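Local coordinates for glycoside hydrolase family protein (Novosphingobium sp. PP1Y, PDB 6Q2F) that probably hydrolyses terminal alpha-L-rhamnosyl residues of glycosidic substrates, as a glycoside hydrolase of the alpha-L-rhamnosidase family, at residues A91-P96 with N452-P457; W58-N63 with L692-F697; D755-Y760 with Q866-A871; Y789-L794 with T818-A823. One frame throughout, in Å; residues are numbered along the deposited sequence.

In the fold
The contacts form two touching pairs on opposite sides of the chain's centre, with about 43 to 48 Å between centres from one pair to the other. Contacts 1 and 2 stand on neighbouring strands 85-91 and 56-62 of the (beta/alpha)8 barrel, near the sodium site. Contact 1 is a surface meeting of loops, made by one backbone bond and proline packing; contact 2 is buried, without a hydrogen bond between its segments. Contact 4 is one buried pairing in a second, mixed sheet; contact 3, partly buried, lays helix 868-874 and a loop beside it and relies on a carboxylate and waters. Gln866 joins these two, bonding Tyr793 and Lys822.

Contact 1 of 4, residues A91-P96 with N452-P457; sequences ANLQTP and NHPAPP
Asn92 and Pro454 join the loop that leaves barrel strand 85-91 of the (beta/alpha)8 barrel to the loop between strand 436-447 and helix 469-487. The one hydrogen bond between the segments runs from Asn92 N to Pro454 O (2.7 Å), with the donor 44° out of the carbonyl plane. Asn92 is the centre of an inverse gamma turn; both its N-H and its side chain meet 452-457. Packing is tight at its root: Asn92 CB lies 3.4 Å from Ala455 C, and its amide carbon CG is 3.6 Å from Pro456 N. With CG anti to the backbone N (chi1 -170°), the amide runs beside the Ala455-Pro456 peptide and slants across the Pro456 ring. The far end of that amide is the looser part, ND2 coming no nearer than 4.0 Å to Pro456 N, beside a partly exposed proline. Trp136 touches the Pro454 ring, which follows a cis peptide bond and lies about 11 Å from the bound sodium ion. Leu93 belongs to the packed part, its side chain also touching Met62. Beside the Pro454 ring, Leu93 CD2 rests 3.7 Å from CB and 3.8 Å from CG of that proline.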
# COMPACT_ATOMS: atom_id res chain seq x y z
N ALA A 91 10.00 2.71 -18.22
CA ALA A 91 8.54 2.67 -18.27
C ALA A 91 8.06 2.83 -19.71
O ALA A 91 8.26 3.89 -20.32
CB ALA A 91 7.94 3.77 -17.39
N ASN A 92 7.39 1.80 -20.24
CA ASN A 92 6.94 1.78 -21.63
C ASN A 92 5.52 2.33 -21.74
O ASN A 92 4.59 1.66 -22.18
CB ASN A 92 7.03 0.37 -22.19
CG ASN A 92 6.81 0.32 -23.71
OD1 ASN A 92 5.80 -0.19 -24.19
ND2 ASN A 92 7.77 0.85 -24.45
N LEU A 93 5.35 3.57 -21.30
CA LEU A 93 4.09 4.29 -21.43
C LEU A 93 4.22 5.26 -22.59
O LEU A 93 5.22 5.98 -22.71
CB LEU A 93 3.75 5.05 -20.15
CG LEU A 93 3.54 4.22 -18.89
CD1 LEU A 93 2.98 5.08 -17.78
CD2 LEU A 93 2.57 3.07 -19.17
N GLN A 94 3.20 5.28 -23.45
CA GLN A 94 3.23 6.10 -24.66
C GLN A 94 3.54 7.57 -24.33
O GLN A 94 2.78 8.23 -23.61
CB GLN A 94 1.90 5.98 -25.39
CG GLN A 94 1.88 6.79 -26.69
CD GLN A 94 0.88 6.25 -27.69
OE1 GLN A 94 1.20 6.09 -28.87
NE2 GLN A 94 -0.33 5.97 -27.22
N THR A 95 4.66 8.06 -24.85
CA THR A 95 5.19 9.39 -24.54
C THR A 95 5.75 9.97 -25.83
O THR A 95 6.47 9.27 -26.55
CB THR A 95 6.30 9.37 -23.48
OG1 THR A 95 5.85 8.68 -22.31
CG2 THR A 95 6.69 10.79 -23.11
N PRO A 96 5.48 11.24 -26.14
CA PRO A 96 6.04 11.82 -27.36
C PRO A 96 7.55 11.74 -27.36
O PRO A 96 8.21 11.81 -26.32
CB PRO A 96 5.54 13.28 -27.34
CG PRO A 96 4.33 13.25 -26.42
CD PRO A 96 4.66 12.21 -25.39
N ASN A 452 4.47 -8.86 -16.64
CA ASN A 452 5.00 -7.64 -16.03
C ASN A 452 4.58 -6.43 -16.87
O ASN A 452 4.31 -6.56 -18.06
CB ASN A 452 6.53 -7.69 -15.93
CG ASN A 452 7.18 -7.91 -17.31
OD1 ASN A 452 6.84 -8.87 -18.00
ND2 ASN A 452 8.09 -7.01 -17.71
N HIS A 453 4.51 -5.25 -16.23
CA HIS A 453 4.18 -3.97 -16.90
C HIS A 453 4.99 -2.81 -16.31
O HIS A 453 5.44 -2.91 -15.16
CB HIS A 453 2.70 -3.62 -16.76
CG HIS A 453 1.75 -4.69 -17.19
ND1 HIS A 453 1.30 -4.80 -18.49
CD2 HIS A 453 1.15 -5.68 -16.49
CE1 HIS A 453 0.47 -5.82 -18.58
NE2 HIS A 453 0.35 -6.37 -17.38
N PRO A 454 5.18 -1.70 -17.06
CA PRO A 454 4.96 -1.51 -18.49
C PRO A 454 6.29 -1.52 -19.25
O PRO A 454 7.11 -0.60 -19.15
CB PRO A 454 4.31 -0.12 -18.56
CG PRO A 454 4.85 0.62 -17.27
CD PRO A 454 5.55 -0.43 -16.41
N ALA A 455 6.51 -2.61 -19.97
CA ALA A 455 7.72 -2.89 -20.72
C ALA A 455 7.37 -3.05 -22.19
O ALA A 455 6.21 -3.30 -22.54
CB ALA A 455 8.38 -4.18 -20.21
N PRO A 456 8.35 -2.91 -23.07
CA PRO A 456 8.11 -3.22 -24.48
C PRO A 456 7.85 -4.71 -24.65
O PRO A 456 8.20 -5.51 -23.76
CB PRO A 456 9.43 -2.81 -25.16
CG PRO A 456 10.43 -2.83 -24.08
CD PRO A 456 9.72 -2.42 -22.83
N PRO A 457 7.21 -5.11 -25.75
CA PRO A 457 6.89 -6.53 -25.94
C PRO A 457 8.06 -7.47 -25.74
O PRO A 457 7.89 -8.53 -25.12
CB PRO A 457 6.37 -6.57 -27.38
CG PRO A 457 5.77 -5.19 -27.58
CD PRO A 457 6.68 -4.27 -26.85

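Contact 2 of 4, residues W58-N63 with L692-F697; sequences WWHWMN and LSLAIF
Leu694 divides its two methyls between His60 and Met62, alternate residues of strand 56-62 whose side chains leave the same side of the strand. CD2 sits over one face of the His60 imidazole, 4.0 Å from the ring centroid and 16° off the ring normal, a CH-pi contact. The methyl is displaced toward the rim, so its closest ring atom is His60 CE1, at 3.8 Å. Phe89 stacks on the same imidazole, and His60 ND1 is buried by the contact without a polar partner. The other methyl, CD1, meets the selenium of Met62, which is present as selenomethionine, with SE to CD1 at 3.8 Å. These two side chains cross at about a right angle. Met62 is folded at chi2 and chi3, which brings its terminal CE against the backbone of the turn, 4.0 Å from Ser693 O. Nearer its root, Met62 CB faces Leu692 CD1 at 4.1 Å, and Leu692 also touches Thr95. Leu694 is itself the centre of an inverse gamma turn, and with CG anti to its backbone N (chi1 167°) it reaches toward the strand. No hydrogen bond joins the segments; methyls, selenium and a ring face make the contact. The 692-697 segment then closes a type II' beta turn from Leu694 to Phe697, its Phe697 N bonding Leu694 O at 3.0 Å. The side chain of His60 is about 9 Å from the bound sodium ion, and the turn thus packs on strand 56-62 of the (beta/alpha)8 barrel.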
# COMPACT_ATOMS: atom_id res chain seq x y z
N TRP A 58 11.91 8.29 -7.10
CA TRP A 58 11.71 7.44 -8.26
C TRP A 58 12.11 8.23 -9.51
O TRP A 58 11.94 9.45 -9.58
CB TRP A 58 10.26 6.97 -8.34
CG TRP A 58 10.01 5.79 -7.44
CD1 TRP A 58 10.88 5.26 -6.53
CD2 TRP A 58 8.84 4.96 -7.39
NE1 TRP A 58 10.32 4.17 -5.91
CE2 TRP A 58 9.07 3.96 -6.43
CE3 TRP A 58 7.63 4.95 -8.09
CZ2 TRP A 58 8.13 2.98 -6.12
CZ3 TRP A 58 6.69 3.98 -7.79
CH2 TRP A 58 6.95 3.00 -6.82
N TRP A 59 12.66 7.52 -10.49
CA TRP A 59 13.34 8.15 -11.62
C TRP A 59 12.97 7.39 -12.90
O TRP A 59 13.72 6.54 -13.38
CB TRP A 59 14.85 8.17 -11.37
CG TRP A 59 15.69 8.88 -12.37
CD1 TRP A 59 15.56 10.19 -12.81
CD2 TRP A 59 16.89 8.38 -12.96
NE1 TRP A 59 16.60 10.49 -13.67
CE2 TRP A 59 17.42 9.39 -13.78
CE3 TRP A 59 17.55 7.15 -12.89
CZ2 TRP A 59 18.57 9.22 -14.52
CZ3 TRP A 59 18.69 6.97 -13.65
CH2 TRP A 59 19.20 8.00 -14.44
N HIS A 60 11.80 7.70 -13.43
CA HIS A 60 11.26 6.97 -14.56
C HIS A 60 11.91 7.41 -15.86
O HIS A 60 12.01 8.61 -16.14
CB HIS A 60 9.75 7.17 -14.66
CG HIS A 60 8.97 6.51 -13.56
ND1 HIS A 60 8.77 7.11 -12.33
CD2 HIS A 60 8.33 5.32 -13.51
CE1 HIS A 60 8.05 6.30 -11.57
NE2 HIS A 60 7.77 5.21 -12.26
N TRP A 61 12.35 6.45 -16.66
CA TRP A 61 12.77 6.68 -18.03
C TRP A 61 11.55 6.50 -18.93
O TRP A 61 11.06 5.39 -19.09
CB TRP A 61 13.89 5.71 -18.43
CG TRP A 61 15.22 6.01 -17.82
CD1 TRP A 61 15.51 6.95 -16.90
CD2 TRP A 61 16.45 5.32 -18.11
NE1 TRP A 61 16.85 6.91 -16.58
CE2 TRP A 61 17.45 5.92 -17.32
CE3 TRP A 61 16.79 4.25 -18.94
CZ2 TRP A 61 18.78 5.50 -17.36
CZ3 TRP A 61 18.10 3.85 -18.99
CH2 TRP A 61 19.09 4.47 -18.20
N MSE A 62 11.06 7.60 -19.50
CA MSE A 62 9.77 7.59 -20.19
C MSE A 62 9.89 7.15 -21.66
O MSE A 62 10.26 7.95 -22.51
CB MSE A 62 9.11 8.98 -20.11
CG MSE A 62 8.72 9.47 -18.71
SE MSE A 62 7.82 8.13 -17.63
CE MSE A 62 6.34 7.90 -18.88
N ASN A 63 9.57 5.88 -21.95
CA ASN A 63 9.37 5.42 -23.33
C ASN A 63 10.60 5.69 -24.20
O ASN A 63 10.50 6.19 -25.31
CB ASN A 63 8.12 6.09 -23.92
CG ASN A 63 7.62 5.41 -25.19
OD1 ASN A 63 6.74 5.95 -25.86
ND2 ASN A 63 8.15 4.23 -25.51
N LEU A 692 8.81 16.28 -19.91
CA LEU A 692 8.12 15.00 -19.74
C LEU A 692 7.57 14.83 -18.33
O LEU A 692 8.09 15.40 -17.36
CB LEU A 692 9.08 13.85 -20.02
CG LEU A 692 9.70 13.75 -21.39
CD1 LEU A 692 10.64 12.56 -21.36
CD2 LEU A 692 8.65 13.59 -22.44
N SER A 693 6.52 14.03 -18.23
CA SER A 693 5.87 13.71 -16.97
C SER A 693 5.48 12.24 -17.07
O SER A 693 5.32 11.72 -18.17
CB SER A 693 4.63 14.58 -16.76
OG SER A 693 3.69 14.39 -17.80
N LEU A 694 5.25 11.59 -15.95
CA LEU A 694 4.84 10.20 -15.96
C LEU A 694 3.35 10.17 -16.16
O LEU A 694 2.61 10.08 -15.25
CB LEU A 694 5.19 9.53 -14.64
CG LEU A 694 4.56 8.18 -14.35
CD1 LEU A 694 5.03 7.13 -15.32
CD2 LEU A 694 4.77 7.71 -12.93
N ALA A 695 2.94 10.29 -17.40
CA ALA A 695 1.54 10.33 -17.76
C ALA A 695 0.81 11.45 -17.01
O ALA A 695 1.25 12.54 -17.01
CB ALA A 695 0.89 8.99 -17.58
N ILE A 696 -0.28 11.15 -16.37
CA ILE A 696 -1.07 12.13 -15.68
C ILE A 696 -0.65 12.25 -14.24
O ILE A 696 -1.38 12.78 -13.44
CB ILE A 696 -2.53 11.69 -15.64
CG1 ILE A 696 -2.65 10.35 -14.97
CG2 ILE A 696 -3.12 11.61 -17.02
CD1 ILE A 696 -4.07 9.98 -14.67
N PHE A 697 0.48 11.71 -13.88
CA PHE A 697 0.85 11.75 -12.49
C PHE A 697 1.97 12.65 -12.10
O PHE A 697 2.89 12.84 -12.83
CB PHE A 697 1.22 10.36 -12.00
CG PHE A 697 0.17 9.34 -12.19
CD1 PHE A 697 -0.84 9.22 -11.32
CD2 PHE A 697 0.24 8.47 -13.23
CE1 PHE A 697 -1.81 8.28 -11.50
CE2 PHE A 697 -0.71 7.52 -13.41
CZ PHE A 697 -1.75 7.43 -12.53

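Contact 3 of 4, residues D755-Y760 with Q866-A871; sequences DAPVRY and QDIESA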
# COMPACT_ATOMS: atom_id res chain seq x y z
N ASP A 755 -9.92 1.03 16.89
CA ASP A 755 -9.69 0.18 18.06
C ASP A 755 -8.43 0.55 18.82
O ASP A 755 -8.24 0.07 19.94
CB ASP A 755 -9.57 -1.29 17.59
CG ASP A 755 -10.54 -2.19 18.26
OD1 ASP A 755 -11.32 -1.66 19.08
OD2 ASP A 755 -10.54 -3.41 18.01
N ALA A 756 -7.56 1.32 18.20
CA ALA A 756 -6.19 1.59 18.55
C ALA A 756 -6.10 2.67 19.62
O ALA A 756 -6.99 3.50 19.75
CB ALA A 756 -5.41 2.00 17.30
N PRO A 757 -5.02 2.69 20.39
CA PRO A 757 -4.84 3.77 21.37
C PRO A 757 -4.54 5.10 20.68
O PRO A 757 -4.17 5.16 19.50
CB PRO A 757 -3.65 3.29 22.19
CG PRO A 757 -2.87 2.41 21.24
CD PRO A 757 -3.89 1.74 20.36
N VAL A 758 -4.74 6.18 21.42
CA VAL A 758 -4.43 7.53 20.94
C VAL A 758 -3.24 8.13 21.69
O VAL A 758 -2.32 8.67 21.08
CB VAL A 758 -5.67 8.44 21.05
CG1 VAL A 758 -5.29 9.88 20.72
CG2 VAL A 758 -6.77 7.95 20.12
N ARG A 759 -3.25 8.03 23.02
CA ARG A 759 -2.22 8.61 23.87
C ARG A 759 -1.04 7.67 24.07
O ARG A 759 -0.08 8.04 24.77
CB ARG A 759 -2.85 9.01 25.21
CG ARG A 759 -4.07 9.93 25.03
CD ARG A 759 -4.72 10.31 26.38
NE ARG A 759 -5.05 9.13 27.17
CZ ARG A 759 -5.18 9.12 28.49
NH1 ARG A 759 -4.99 10.24 29.19
NH2 ARG A 759 -5.48 8.00 29.13
N TYR A 760 -1.09 6.50 23.45
CA TYR A 760 -0.01 5.52 23.43
C TYR A 760 0.26 5.12 21.99
O TYR A 760 -0.66 5.05 21.17
CB TYR A 760 -0.39 4.25 24.23
CG TYR A 760 -0.91 4.49 25.64
CD1 TYR A 760 -2.19 4.97 25.85
CD2 TYR A 760 -0.13 4.18 26.75
CE1 TYR A 760 -2.68 5.17 27.14
CE2 TYR A 760 -0.60 4.36 28.03
CZ TYR A 760 -1.87 4.87 28.21
OH TYR A 760 -2.34 5.07 29.50
N GLN A 866 -12.29 -4.41 25.15
CA GLN A 866 -11.94 -3.85 23.85
C GLN A 866 -11.75 -2.34 23.98
O GLN A 866 -11.92 -1.59 23.01
CB GLN A 866 -13.00 -4.19 22.80
CG GLN A 866 -13.33 -5.70 22.67
CD GLN A 866 -12.18 -6.55 22.09
OE1 GLN A 866 -12.15 -7.77 22.26
NE2 GLN A 866 -11.25 -5.90 21.40
N ASP A 867 -11.39 -1.88 25.18
CA ASP A 867 -11.10 -0.49 25.50
C ASP A 867 -9.63 -0.42 25.90
O ASP A 867 -9.28 -0.63 27.07
CB ASP A 867 -12.03 -0.00 26.62
CG ASP A 867 -11.88 1.48 26.91
OD1 ASP A 867 -10.79 2.03 26.65
OD2 ASP A 867 -12.85 2.09 27.39
N ILE A 868 -8.75 -0.11 24.94
CA ILE A 868 -7.32 -0.31 25.17
C ILE A 868 -6.80 0.69 26.20
O ILE A 868 -5.96 0.35 27.04
CB ILE A 868 -6.54 -0.24 23.85
CG1 ILE A 868 -5.04 -0.43 24.09
CG2 ILE A 868 -6.78 1.10 23.12
CD1 ILE A 868 -4.70 -1.72 24.77
N GLU A 869 -7.27 1.93 26.16
CA GLU A 869 -6.71 2.92 27.07
C GLU A 869 -7.22 2.72 28.49
O GLU A 869 -6.50 3.02 29.46
CB GLU A 869 -7.00 4.33 26.56
CG GLU A 869 -6.36 4.58 25.21
CD GLU A 869 -5.88 6.01 25.07
OE1 GLU A 869 -6.18 6.81 25.97
OE2 GLU A 869 -5.19 6.32 24.07
N SER A 870 -8.44 2.22 28.64
CA SER A 870 -8.92 1.93 29.98
C SER A 870 -8.22 0.69 30.56
O SER A 870 -8.03 0.60 31.77
CB SER A 870 -10.44 1.77 29.96
OG SER A 870 -10.87 1.02 31.07
N ALA A 871 -7.80 -0.23 29.70
CA ALA A 871 -7.03 -1.36 30.20
C ALA A 871 -5.62 -0.93 30.58
O ALA A 871 -5.09 -1.36 31.61
CB ALA A 871 -7.00 -2.48 29.17
O HOH W 1 -9.58 -0.43 22.16
O HOH W 2 -13.67 -1.22 20.89
O HOH W 3 -5.07 5.38 29.66
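Charge and hydrogen bonding centre on Glu869, whose carboxylate is gripped by three N-H groups of the 755-760 loop. OE2 accepts from Val758 N on its anti side (2.7 Å) and from Arg759 N through its syn lone pair (2.8 Å). OE1, near the guanidinium plane, takes Arg759 NE at 2.8 Å in a salt bridge; the two flat groups are turned only 25° apart. These bonds fix the rotation of the carboxylate, which meets the Tyr760 ring at its edge, planes 85° apart. A bend at chi2 (-145°) swings the acid over to the loop from the first turn of helix 868-874. Asp867 is the N-cap of that helix, its OD1 accepting from Ser870 N at 3.1 Å. Apolar packing falls to Ile868: its CG2 is 3.6 Å from Pro757 N and 3.9 Å from Pro757 CB, while its side chain also touches Val734 of strand 734-737. Water completes the join. One molecule donates to Asp755 O and Gln866 O and accepts from Ile868 N; a second bridges Asp755 OD1 and Gln866 O. A third donates to Glu869 O and to Tyr760 OH, a hydroxyl that also bonds Val877 O.

Contact 4 of 4, residues Y789-L794 with T818-A823; sequences YKTIYL and TVVGKA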
# COMPACT_ATOMS: atom_id res chain seq x y z
N TYR A 789 6.61 -4.00 24.43
CA TYR A 789 5.20 -3.67 24.60
C TYR A 789 4.72 -4.05 25.99
O TYR A 789 5.12 -5.09 26.55
CB TYR A 789 4.36 -4.38 23.56
CG TYR A 789 4.90 -4.24 22.16
CD1 TYR A 789 4.59 -3.12 21.40
CD2 TYR A 789 5.73 -5.21 21.60
CE1 TYR A 789 5.08 -2.97 20.10
CE2 TYR A 789 6.22 -5.08 20.29
CZ TYR A 789 5.89 -3.95 19.56
OH TYR A 789 6.38 -3.78 18.29
N LYS A 790 3.80 -3.23 26.51
CA LYS A 790 3.10 -3.52 27.76
C LYS A 790 2.03 -4.58 27.58
O LYS A 790 1.70 -5.28 28.54
CB LYS A 790 2.45 -2.25 28.33
CG LYS A 790 3.36 -1.05 28.40
CD LYS A 790 4.59 -1.31 29.25
CE LYS A 790 4.24 -1.69 30.67
NZ LYS A 790 5.50 -1.85 31.47
N THR A 791 1.46 -4.71 26.38
CA THR A 791 0.34 -5.61 26.20
C THR A 791 0.15 -5.95 24.73
O THR A 791 0.60 -5.21 23.84
CB THR A 791 -0.95 -5.01 26.75
OG1 THR A 791 -2.00 -5.98 26.68
CG2 THR A 791 -1.35 -3.81 25.91
N ILE A 792 -0.51 -7.07 24.49
CA ILE A 792 -1.06 -7.44 23.20
C ILE A 792 -2.52 -7.06 23.22
O ILE A 792 -3.22 -7.32 24.21
CB ILE A 792 -0.90 -8.95 22.93
CG1 ILE A 792 0.56 -9.30 22.64
CG2 ILE A 792 -1.79 -9.38 21.77
CD1 ILE A 792 0.85 -10.80 22.65
N TYR A 793 -3.00 -6.45 22.15
CA TYR A 793 -4.41 -6.15 22.00
C TYR A 793 -5.00 -7.06 20.93
O TYR A 793 -4.43 -7.20 19.85
CB TYR A 793 -4.62 -4.68 21.64
CG TYR A 793 -6.06 -4.34 21.45
CD1 TYR A 793 -6.88 -4.08 22.55
CD2 TYR A 793 -6.62 -4.28 20.18
CE1 TYR A 793 -8.22 -3.76 22.39
CE2 TYR A 793 -7.97 -3.97 20.01
CZ TYR A 793 -8.76 -3.72 21.12
OH TYR A 793 -10.10 -3.42 20.96
N LEU A 794 -6.15 -7.68 21.23
CA LEU A 794 -6.79 -8.58 20.27
C LEU A 794 -7.77 -7.76 19.45
O LEU A 794 -8.88 -7.47 19.90
CB LEU A 794 -7.48 -9.75 20.96
CG LEU A 794 -6.55 -10.60 21.83
CD1 LEU A 794 -7.33 -11.74 22.41
CD2 LEU A 794 -5.36 -11.11 21.03
N THR A 818 0.61 -9.44 29.52
CA THR A 818 -0.78 -8.99 29.59
C THR A 818 -1.40 -9.00 28.20
O THR A 818 -0.78 -8.55 27.23
CB THR A 818 -0.85 -7.58 30.18
OG1 THR A 818 -0.15 -7.56 31.43
CG2 THR A 818 -2.29 -7.15 30.40
N VAL A 819 -2.62 -9.52 28.11
CA VAL A 819 -3.41 -9.51 26.88
C VAL A 819 -4.69 -8.75 27.16
O VAL A 819 -5.36 -8.99 28.17
CB VAL A 819 -3.73 -10.92 26.37
CG1 VAL A 819 -4.85 -10.87 25.32
CG2 VAL A 819 -2.51 -11.58 25.80
N VAL A 820 -5.02 -7.81 26.28
CA VAL A 820 -6.28 -7.07 26.33
C VAL A 820 -7.12 -7.53 25.15
O VAL A 820 -6.73 -7.35 23.99
CB VAL A 820 -6.04 -5.56 26.28
CG1 VAL A 820 -7.38 -4.80 26.31
CG2 VAL A 820 -5.12 -5.15 27.40
N GLY A 821 -8.28 -8.09 25.44
CA GLY A 821 -9.17 -8.52 24.39
C GLY A 821 -10.16 -9.54 24.90
O GLY A 821 -10.00 -10.14 25.96
N LYS A 822 -11.21 -9.74 24.11
CA LYS A 822 -12.23 -10.71 24.45
C LYS A 822 -11.90 -12.06 23.81
O LYS A 822 -11.16 -12.16 22.82
CB LYS A 822 -13.61 -10.21 24.02
CG LYS A 822 -14.10 -9.09 24.93
CD LYS A 822 -15.40 -8.44 24.47
CE LYS A 822 -15.82 -7.36 25.46
NZ LYS A 822 -16.95 -6.52 24.96
N ALA A 823 -12.45 -13.11 24.42
CA ALA A 823 -12.14 -14.46 24.01
C ALA A 823 -12.51 -14.68 22.55
O ALA A 823 -13.60 -14.27 22.12
CB ALA A 823 -12.88 -15.46 24.90
O HOH W 4 2.77 -7.89 28.27
O HOH W 5 2.13 -5.82 31.00
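Thr791 and Val820 meet on one side of two parallel strands, 791-794 and 818-820, paired in register as the outer members of a beta-alpha-beta unit whose helix is 803-814. Three backbone bonds join them, alternating between the strands: Ile792 N to Thr818 O (3.1 Å), Val820 N to Ile792 O (2.8 Å, N-H...O angle 177°) and Leu794 N to Val820 O (2.8 Å). Followed outward, Leu794 shows what the end of the pairing is made of. Its CB is 4.0 Å from Gly821 CA, with no side chain opposite it. CG lies against Val819 CG1 at 3.9 Å. CD1, at the tip, meets that same valine methyl and Lys822 O, and Trp849 also touches the side chain. On the other side of the sheet, Tyr793 CD1 packs on Val820 CG1 at 3.9 Å, while Tyr793 OH bonds Gln866 NE2. Thr791 OG1, anti to the backbone N (chi1 -174°), lies 2.9 Å from Thr818 O; Ile792 O is also in reach, so its one proton is not assigned. Val820 CG2 is 3.3 Å from that OG1. Backbone bonds thus satisfy the polar groups within the pairing and apolar side chains pack on both faces, while two waters serve Lys790 O and Thr818, one at N and one at OG1, where the strands begin.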